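Local atomic coordinates of glycosyl hyrolase, family 3 (Deinococcus radiodurans, PDB entry 3TEV), a protein that probably hydrolyses O-glycosidic bonds, as a glycoside hydrolase of family 3 with a TIM-barrel-type N-terminal domain. Residues Trp128-Val133 / Leu289-Gly294. Residues are numbered along the deposited sequence; the frame is centred on the assembly and turned at random.
Sequences WNFTPV and LVMALG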
loop_
_atom_site.group_PDB
_atom_site.type_symbol
_atom_site.label_atom_id
_atom_site.label_comp_id
_atom_site.label_asym_id
_atom_site.label_seq_id
_atom_site.Cartn_x
_atom_site.Cartn_y
_atom_site.Cartn_z
ATOM N N TRP A 128 -10.521 1.101 0.457
ATOM C CA TRP A 128 -9.107 1.269 0.747
ATOM C C TRP A 128 -8.586 2.544 0.080
ATOM O O TRP A 128 -8.755 2.732 -1.118
ATOM C CB TRP A 128 -8.350 0.024 0.291
ATOM C CG TRP A 128 -6.843 0.047 0.347
ATOM C CD1 TRP A 128 -6.007 1.096 0.013
ATOM C CD2 TRP A 128 -5.976 -1.063 0.648
ATOM N NE1 TRP A 128 -4.676 0.702 0.122
ATOM C CE2 TRP A 128 -4.639 -0.614 0.515
ATOM C CE3 TRP A 128 -6.198 -2.386 1.012
ATOM C CZ2 TRP A 128 -3.534 -1.446 0.768
ATOM C CZ3 TRP A 128 -5.092 -3.211 1.251
ATOM C CH2 TRP A 128 -3.788 -2.732 1.140
ATOM N N ASN A 129 -7.947 3.408 0.865
ATOM C CA ASN A 129 -7.319 4.626 0.358
ATOM C C ASN A 129 -5.850 4.657 0.778
ATOM O O ASN A 129 -5.523 4.384 1.941
ATOM C CB ASN A 129 -8.046 5.866 0.893
ATOM C CG ASN A 129 -7.633 7.145 0.178
ATOM O OD1 ASN A 129 -7.025 7.102 -0.899
ATOM N ND2 ASN A 129 -7.966 8.293 0.766
ATOM N N PHE A 130 -4.964 4.989 -0.150
ATOM C CA PHE A 130 -3.526 5.036 0.148
ATOM C C PHE A 130 -3.113 6.377 0.764
ATOM O O PHE A 130 -2.476 7.201 0.098
ATOM C CB PHE A 130 -2.708 4.771 -1.116
ATOM C CG PHE A 130 -2.624 3.332 -1.496
ATOM C CD1 PHE A 130 -1.789 2.462 -0.796
ATOM C CD2 PHE A 130 -3.340 2.844 -2.582
ATOM C CE1 PHE A 130 -1.710 1.099 -1.163
ATOM C CE2 PHE A 130 -3.260 1.499 -2.969
ATOM C CZ PHE A 130 -2.456 0.620 -2.275
ATOM N N THR A 131 -3.557 6.619 1.999
ATOM C CA THR A 131 -3.098 7.714 2.876
ATOM C C THR A 131 -3.206 7.165 4.300
ATOM O O THR A 131 -3.897 6.166 4.516
ATOM C CB THR A 131 -3.961 9.035 2.821
ATOM O OG1 THR A 131 -5.364 8.714 2.824
ATOM C CG2 THR A 131 -3.595 9.920 1.640
ATOM N N PRO A 132 -2.530 7.807 5.274
ATOM C CA PRO A 132 -1.728 9.025 5.110
ATOM C C PRO A 132 -0.277 8.761 4.695
ATOM O O PRO A 132 0.282 7.695 4.958
ATOM C CB PRO A 132 -1.748 9.636 6.513
ATOM C CG PRO A 132 -1.751 8.400 7.430
ATOM C CD PRO A 132 -2.548 7.339 6.677
ATOM N N VAL A 133 0.312 9.756 4.047
ATOM C CA VAL A 133 1.741 9.848 3.909
ATOM C C VAL A 133 2.274 10.124 5.323
ATOM O O VAL A 133 1.832 11.068 5.970
ATOM C CB VAL A 133 2.087 11.017 2.958
ATOM C CG1 VAL A 133 3.568 11.427 3.071
ATOM C CG2 VAL A 133 1.705 10.657 1.518
ATOM N N LEU A 289 0.807 -8.709 0.151
ATOM C CA LEU A 289 0.136 -8.249 -1.072
ATOM C C LEU A 289 1.159 -7.580 -1.976
ATOM O O LEU A 289 1.920 -6.713 -1.528
ATOM C CB LEU A 289 -0.976 -7.223 -0.729
ATOM C CG LEU A 289 -1.928 -6.802 -1.877
ATOM C CD1 LEU A 289 -2.640 -8.029 -2.546
ATOM C CD2 LEU A 289 -2.974 -5.801 -1.390
ATOM N N VAL A 290 1.183 -7.975 -3.246
ATOM C CA VAL A 290 2.084 -7.352 -4.202
ATOM C C VAL A 290 1.277 -6.528 -5.206
ATOM O O VAL A 290 0.325 -7.031 -5.817
ATOM C CB VAL A 290 2.942 -8.433 -4.931
ATOM C CG1 VAL A 290 3.729 -7.816 -6.097
ATOM C CG2 VAL A 290 3.900 -9.100 -3.949
HETATM N N MSE A 291 1.638 -5.254 -5.359
HETATM C CA MSE A 291 1.043 -4.414 -6.399
HETATM C C MSE A 291 1.657 -4.777 -7.732
HETATM O O MSE A 291 2.786 -4.427 -7.986
HETATM C CB MSE A 291 1.284 -2.939 -6.140
HETATM C CG MSE A 291 0.565 -2.459 -4.917
HETATM SE SE MSE A 291 0.567 -0.530 -4.745
HETATM C CE MSE A 291 -0.761 -0.312 -6.162
ATOM N N ALA A 292 0.911 -5.438 -8.594
ATOM C CA ALA A 292 1.429 -5.882 -9.867
ATOM C C ALA A 292 0.780 -5.027 -10.962
ATOM O O ALA A 292 -0.168 -5.455 -11.628
ATOM C CB ALA A 292 1.110 -7.380 -10.045
ATOM N N LEU A 293 1.260 -3.797 -11.118
ATOM C CA LEU A 293 0.624 -2.845 -12.021
ATOM C C LEU A 293 1.232 -2.931 -13.408
ATOM O O LEU A 293 2.415 -3.255 -13.559
ATOM C CB LEU A 293 0.766 -1.420 -11.497
ATOM C CG LEU A 293 0.334 -1.113 -10.050
ATOM C CD1 LEU A 293 0.361 0.401 -9.837
ATOM C CD2 LEU A 293 -1.035 -1.696 -9.672
ATOM N N GLY A 294 0.430 -2.639 -14.422
ATOM C CA GLY A 294 0.933 -2.608 -15.798
ATOM C C GLY A 294 0.014 -3.369 -16.720
ATOM O O GLY A 294 -1.077 -3.786 -16.311
#
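Leu289 reaches into the barrel interior and meets Trp128 coming from the opposite direction: its CD2 methyl lies 4.1 Å from Trp128 CH2, at the far corner of the indole's six-membered ring, and approaches that ring obliquely. With CG of Trp128 anti to the backbone N (chi1 173°), the indole extends inward from strand 128-129. Val260 of strand 258-261 touches both side chains, and the backbone of Leu289 is tied to Thr261. The segments include the fourth and eighth strands of a parallel (beta/alpha)8 barrel, on opposite sides of its core; CA of Trp128 and CA of Leu289 are 13.4 Å apart, and between these two segments the gap is spanned by side chains. Met291, a selenomethionine in this crystal, supplies the second bridge. Its SE sits 4.1 Å from Phe130 CZ and 4.9 Å from the ring centroid, a Met-aromatic contact 44° off the ring normal. A bend at chi3 (74°) keeps the terminal methyl alongside the CZ and CE2 atoms of the phenyl ring, with SE slightly nearer at CZ. Trp128 turns its NE1 edge to one face of Phe130, NE1 lying over the ring centre, 3.1 Å above its plane, while Phe130 CD1 sits in the indole plane at that ring's edge; the two bridges are thereby linked. Phe130 is also the centre of an inverse gamma turn, and its carbonyl O accepts a hydrogen bond from Lys178 NZ.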